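Local coordinates for acetylene hydratase (Pelobacter acetylenicus, PDB 2E7Z), which hydrates acetylene to acetaldehyde without net redox chemistry, using a tungsten bis(molybdopterin guanine dinucleotide) cofactor and a [4Fe-4S] cluster, at residues Val59-Lys64 / Trp75-Trp80; Ala83-Ala88 / Ala499-Leu504. All blocks are in the same frame, centred on the assembly; numbering follows the deposited sequence. Where two conformers were deposited one is given.

How the contacts relate
Contact 1 is a surface contact and contact 2 is partly buried. Their centres lie about 17 Å apart, on the same side of the chain's centre. Contact 1 joins the two strands of a beta hairpin at the edge of a mixed sheet. Contact 2 joins helix 80-98, which follows that hairpin directly, to helix 491-501 from far along the chain. Backbone hydrogen bonds and a cation-pi stack hold 59-64 to 75-80. No backbone hydrogen bond joins 83-88 to 499-504; a salt bridge and side-chain packing do. The two contacts meet at the bridge from Lys64 NZ to Glu86 OE1, 2.9 Å, and where Ile78 CD1 packs on Ala83 CA.

Contact 1: Val59-Lys64 / Trp75-Trp80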
loop_
_atom_site.group_PDB
_atom_site.type_symbol
_atom_site.label_atom_id
_atom_site.label_comp_id
_atom_site.label_asym_id
_atom_site.label_seq_id
_atom_site.Cartn_x
_atom_site.Cartn_y
_atom_site.Cartn_z
ATOM N N VAL A 59 19.097 9.323 11.946
ATOM C CA VAL A 59 18.829 9.482 13.364
ATOM C C VAL A 59 19.185 8.191 14.083
ATOM O O VAL A 59 18.550 7.147 13.854
ATOM C CB VAL A 59 17.336 9.859 13.604
ATOM C CG1 VAL A 59 17.008 9.934 15.092
ATOM C CG2 VAL A 59 17.016 11.199 12.916
ATOM N N LEU A 60 20.194 8.236 14.953
ATOM C CA LEU A 60 20.673 7.047 15.647
ATOM C C LEU A 60 20.397 7.059 17.149
ATOM O O LEU A 60 20.671 6.071 17.848
ATOM C CB LEU A 60 22.167 6.817 15.369
ATOM C CG LEU A 60 22.517 6.406 13.947
ATOM C CD1 LEU A 60 24.068 6.263 13.875
ATOM C CD2 LEU A 60 21.836 5.138 13.488
ATOM N N TYR A 61 19.853 8.160 17.654
ATOM C CA TYR A 61 19.593 8.327 19.082
ATOM C C TYR A 61 18.243 8.996 19.269
ATOM O O TYR A 61 17.847 9.833 18.443
ATOM C CB TYR A 61 20.689 9.179 19.769
ATOM C CG TYR A 61 22.059 8.558 19.651
ATOM C CD1 TYR A 61 22.845 8.799 18.542
ATOM C CD2 TYR A 61 22.552 7.699 20.642
ATOM C CE1 TYR A 61 24.100 8.198 18.397
ATOM C CE2 TYR A 61 23.815 7.108 20.520
ATOM C CZ TYR A 61 24.562 7.362 19.396
ATOM O OH TYR A 61 25.803 6.785 19.266
ATOM N N PRO A 62 17.549 8.650 20.352
ATOM C CA PRO A 62 16.293 9.349 20.625
ATOM C C PRO A 62 16.487 10.863 20.744
ATOM O O PRO A 62 17.454 11.332 21.371
ATOM C CB PRO A 62 15.854 8.765 21.961
ATOM C CG PRO A 62 16.437 7.385 21.983
ATOM C CD PRO A 62 17.796 7.575 21.342
ATOM N N LEU A 63 15.567 11.601 20.131
ATOM C CA LEU A 63 15.562 13.066 20.236
ATOM C C LEU A 63 14.273 13.545 20.864
ATOM O O LEU A 63 13.199 13.087 20.501
ATOM C CB LEU A 63 15.724 13.717 18.865
ATOM C CG LEU A 63 16.982 13.407 18.073
ATOM C CD1 LEU A 63 16.825 13.874 16.660
ATOM C CD2 LEU A 63 18.180 14.114 18.749
ATOM N N LYS A 64 14.369 14.453 21.814
ATOM C CA LYS A 64 13.231 15.107 22.410
ATOM C C LYS A 64 13.124 16.530 21.888
ATOM O O LYS A 64 14.119 17.271 21.814
ATOM C CB LYS A 64 13.410 15.142 23.929
ATOM C CG LYS A 64 12.325 15.894 24.650
ATOM C CD LYS A 64 12.466 15.840 26.150
ATOM C CE LYS A 64 11.343 16.618 26.791
ATOM N NZ LYS A 64 11.414 16.552 28.267
ATOM N N TRP A 75 15.974 20.412 19.202
ATOM C CA TRP A 75 16.039 18.994 19.561
ATOM C C TRP A 75 17.182 18.746 20.543
ATOM O O TRP A 75 18.250 19.386 20.425
ATOM C CB TRP A 75 16.282 18.179 18.289
ATOM C CG TRP A 75 15.165 18.255 17.297
ATOM C CD1 TRP A 75 15.113 18.990 16.158
ATOM C CD2 TRP A 75 13.905 17.571 17.389
ATOM N NE1 TRP A 75 13.900 18.796 15.516
ATOM C CE2 TRP A 75 13.135 17.931 16.255
ATOM C CE3 TRP A 75 13.353 16.681 18.319
ATOM C CZ2 TRP A 75 11.836 17.404 16.014
ATOM C CZ3 TRP A 75 12.048 16.169 18.080
ATOM C CH2 TRP A 75 11.330 16.548 16.953
ATOM N N GLU A 76 16.945 17.859 21.515
ATOM C CA GLU A 76 18.024 17.415 22.409
ATOM C C GLU A 76 18.036 15.905 22.509
ATOM O O GLU A 76 16.983 15.267 22.716
ATOM C CB GLU A 76 17.874 18.025 23.799
ATOM C CG GLU A 76 19.033 17.682 24.716
ATOM C CD GLU A 76 19.002 18.424 26.036
ATOM O OE1 GLU A 76 19.008 19.682 26.033
ATOM O OE2 GLU A 76 19.025 17.744 27.076
ATOM N N ARG A 77 19.208 15.308 22.302
ATOM C CA ARG A 77 19.361 13.874 22.517
ATOM C C ARG A 77 18.970 13.441 23.940
ATOM O O ARG A 77 19.326 14.075 24.926
ATOM C CB ARG A 77 20.801 13.404 22.184
ATOM C CG ARG A 77 20.870 11.866 22.069
ATOM C CD ARG A 77 22.309 11.366 21.852
ATOM N NE ARG A 77 22.849 11.780 20.579
ATOM C CZ ARG A 77 24.096 11.473 20.213
ATOM N NH1 ARG A 77 24.852 10.711 21.022
ATOM N NH2 ARG A 77 24.567 11.894 19.046
ATOM N N ILE A 78 18.188 12.359 24.036
ATOM C CA ILE A 78 17.889 11.720 25.325
ATOM C C ILE A 78 18.062 10.213 25.212
ATOM O O ILE A 78 18.312 9.697 24.124
ATOM C CB ILE A 78 16.486 12.098 25.944
ATOM C CG1 ILE A 78 15.325 11.860 24.971
ATOM C CG2 ILE A 78 16.509 13.523 26.539
ATOM C CD1 ILE A 78 13.964 11.829 25.690
ATOM N N SER A 79 17.930 9.511 26.333
ATOM C CA SER A 79 18.058 8.053 26.353
ATOM C C SER A 79 16.755 7.417 25.918
ATOM O O SER A 79 15.707 8.037 26.038
ATOM C CB SER A 79 18.382 7.570 27.777
ATOM O OG SER A 79 17.333 7.877 28.692
ATOM N N TRP A 80 16.818 6.177 25.435
ATOM C CA TRP A 80 15.579 5.392 25.230
ATOM C C TRP A 80 14.749 5.302 26.520
ATOM O O TRP A 80 13.536 5.469 26.512
ATOM C CB TRP A 80 15.913 3.990 24.733
ATOM C CG TRP A 80 16.034 3.895 23.250
ATOM C CD1 TRP A 80 17.182 4.001 22.508
ATOM C CD2 TRP A 80 14.955 3.731 22.313
ATOM N NE1 TRP A 80 16.877 3.882 21.149
ATOM C CE2 TRP A 80 15.519 3.714 21.015
ATOM C CE3 TRP A 80 13.578 3.578 22.450
ATOM C CZ2 TRP A 80 14.753 3.528 19.867
ATOM C CZ3 TRP A 80 12.802 3.396 21.288
ATOM C CH2 TRP A 80 13.391 3.373 20.026
#
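The beta hairpin of strands 63-65 and 75-77 pairs Leu63 with Arg77 and Lys64 with Glu76. Lys64 and Glu76 form the antiparallel hydrogen-bonded pair. Lys64 N gives an almost straight bond to Glu76 O (2.9 Å, 177°), and Glu76 N returns one to Lys64 O. Beyond the strands, Ile78 N reaches Pro62 O at 2.9 Å, approaching from above the carbonyl plane. Leu63 and Arg77 form the non-hydrogen-bonded pair.

The Arg77 guanidinium lies flat on one face of the Tyr61 ring, with planes 5° apart and CZ 3.7 Å from the ring centroid. This is a cation-pi stack. The arginine chain bends at chi3 (-66°), which lays the group over the ring. The hairpin forms one edge of a mixed sheet; Leu63 continues the sheet by backbone hydrogen bonding to Val453 of strand 452-455.

Pro62 makes a CH-pi contact: its CG sits over one face of the Trp80 indole, 3.6 Å from the five-membered ring centroid, with the side chains crossing at about a right angle. Trp80 NE1 is hydrogen-bonded to Glu487 O, and its side chain lies about 4 Å from that of the cofactor-binding Tyr439. Trp75 CE3 meets Leu63 CB at 3.8 Å.

Contact 2: Ala83-Ala88 / Ala499-Leu504; sequences ALDEIA and AVRMGL
Arg501 reaches from the Schellman-capped C-terminal turn of helix 491-501 to Asp85 on helix 80-98, in a helix-helix contact held by a salt bridge. Its NE donates to Asp85 OD1 at 2.7 Å with an N-H...O angle of 156°. The oxygen is met on its anti side and lies near the guanidinium plane. NH2 adds a weak bond to the same OD1 at 3.2 Å. Carboxylate and guanidinium planes are turned 46° apart.

Leu84 CB sits over the centre of one guanidinium face, 3.4 Å from Arg501 CZ. The arginine chain is extended from CG to NE, which carries the guanidinium across to Leu84 and Asp85. Nearer the backbones, Ala88 CB packs on Arg501 CB at 3.5 Å.

Two further carboxylates form salt bridges with the guanidinium: Glu497 with NH1 and Asp81 with NH2. Together with Asp85, they probably favour the arginine's positive charge and fix its rotation. With an alanine here, Asp85 would probably lose its charged mate, as would Glu497 and Asp81, and a gap would open beside Leu84 CB.

In the Schellman motif, Gly503 has positive phi, and the bonds Gly503 N to Val500 O and Leu504 N to Ala499 O run back into the last turn. Just before that glycine, Met502 bends at chi2 (-56°) and brings SD to 4.0 Å from Ala88 CB.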
loop_
_atom_site.group_PDB
_atom_site.type_symbol
_atom_site.label_atom_id
_atom_site.label_comp_id
_atom_site.label_asym_id
_atom_site.label_seq_id
_atom_site.Cartn_x
_atom_site.Cartn_y
_atom_site.Cartn_z
ATOM N N ALA A 83 13.077 8.661 27.209
ATOM C CA ALA A 83 12.058 8.898 26.184
ATOM C C ALA A 83 10.826 8.053 26.449
ATOM O O ALA A 83 9.730 8.562 26.436
ATOM C CB ALA A 83 12.615 8.597 24.790
ATOM N N LEU A 84 11.029 6.775 26.738
ATOM C CA LEU A 84 9.914 5.874 26.980
ATOM C C LEU A 84 9.165 6.255 28.263
ATOM O O LEU A 84 7.937 6.182 28.312
ATOM C CB LEU A 84 10.429 4.437 27.043
ATOM C CG LEU A 84 10.960 3.858 25.728
ATOM C CD1 LEU A 84 12.069 2.828 26.007
ATOM C CD2 LEU A 84 9.835 3.258 24.944
ATOM N N ASP A 85 9.904 6.651 29.306
ATOM C CA ASP A 85 9.250 7.078 30.537
ATOM C C ASP A 85 8.330 8.271 30.264
ATOM O O ASP A 85 7.177 8.293 30.706
ATOM C CB ASP A 85 10.278 7.506 31.578
ATOM C CG ASP A 85 10.960 6.326 32.272
ATOM O OD1 ASP A 85 10.576 5.147 32.035
ATOM O OD2 ASP A 85 11.883 6.606 33.069
ATOM N N GLU A 86 8.842 9.246 29.512
ATOM C CA GLU A 86 8.069 10.459 29.245
ATOM C C GLU A 86 6.894 10.202 28.314
ATOM O O GLU A 86 5.814 10.738 28.514
ATOM C CB GLU A 86 8.968 11.564 28.688
ATOM C CG GLU A 86 9.969 12.040 29.747
ATOM C CD GLU A 86 10.883 13.170 29.282
ATOM O OE1 GLU A 86 10.657 13.729 28.187
ATOM O OE2 GLU A 86 11.854 13.504 30.011
ATOM N N ILE A 87 7.127 9.382 27.295
ATOM C CA ILE A 87 6.056 9.018 26.368
ATOM C C ILE A 87 4.921 8.332 27.134
ATOM O O ILE A 87 3.737 8.688 26.983
ATOM C CB ILE A 87 6.612 8.170 25.217
ATOM C CG1 ILE A 87 7.457 9.046 24.287
ATOM C CG2 ILE A 87 5.488 7.527 24.421
ATOM C CD1 ILE A 87 8.377 8.240 23.355
ATOM N N ALA A 88 5.267 7.370 28.010
ATOM C CA ALA A 88 4.255 6.647 28.777
ATOM C C ALA A 88 3.501 7.582 29.730
ATOM O O ALA A 88 2.269 7.531 29.837
ATOM C CB ALA A 88 4.893 5.493 29.551
ATOM N N ALA A 499 4.642 -0.943 26.457
ATOM C CA ALA A 499 3.635 -1.823 27.052
ATOM C C ALA A 499 3.918 -2.043 28.525
ATOM O O ALA A 499 3.008 -1.980 29.348
ATOM C CB ALA A 499 3.625 -3.135 26.324
ATOM N N VAL A 500 5.172 -2.305 28.876
ATOM C CA VAL A 500 5.517 -2.503 30.285
ATOM C C VAL A 500 5.142 -1.273 31.117
ATOM O O VAL A 500 4.499 -1.393 32.170
ATOM C CB VAL A 500 7.005 -2.883 30.445
ATOM C CG1 VAL A 500 7.437 -2.844 31.917
ATOM C CG2 VAL A 500 7.285 -4.264 29.817
ATOM N N ARG A 501 5.478 -0.089 30.616
ATOM C CA ARG A 501 5.177 1.152 31.340
ATOM C C ARG A 501 3.696 1.460 31.431
ATOM O O ARG A 501 3.266 2.171 32.332
ATOM C CB ARG A 501 5.932 2.329 30.726
ATOM C CG ARG A 501 7.446 2.241 30.905
ATOM C CD ARG A 501 8.152 3.204 29.954
ATOM N NE ARG A 501 9.576 3.371 30.228
ATOM C CZ ARG A 501 10.521 2.498 29.881
ATOM N NH1 ARG A 501 10.210 1.361 29.231
ATOM N NH2 ARG A 501 11.780 2.771 30.177
ATOM N N MET A 502 2.924 0.937 30.494
ATOM C CA MET A 502 1.472 1.111 30.492
ATOM C C MET A 502 0.758 0.047 31.321
ATOM O O MET A 502 -0.471 0.014 31.341
ATOM C CB MET A 502 0.929 1.121 29.041
ATOM C CG MET A 502 1.518 2.268 28.162
ATOM S SD MET A 502 1.298 3.941 28.839
ATOM C CE MET A 502 -0.489 4.182 28.590
ATOM N N GLY A 503 1.525 -0.836 31.963
ATOM C CA GLY A 503 0.978 -1.855 32.868
ATOM C C GLY A 503 0.620 -3.195 32.233
ATOM O O GLY A 503 -0.103 -4.010 32.824
ATOM N N LEU A 504 1.120 -3.421 31.019
ATOM C CA LEU A 504 0.740 -4.570 30.219
ATOM C C LEU A 504 1.817 -5.665 30.108
ATOM O O LEU A 504 1.723 -6.532 29.230
ATOM C CB LEU A 504 0.349 -4.102 28.810
ATOM C CG LEU A 504 -0.765 -3.058 28.739
ATOM C CD1 LEU A 504 -0.870 -2.566 27.317
ATOM C CD2 LEU A 504 -2.110 -3.650 29.224
#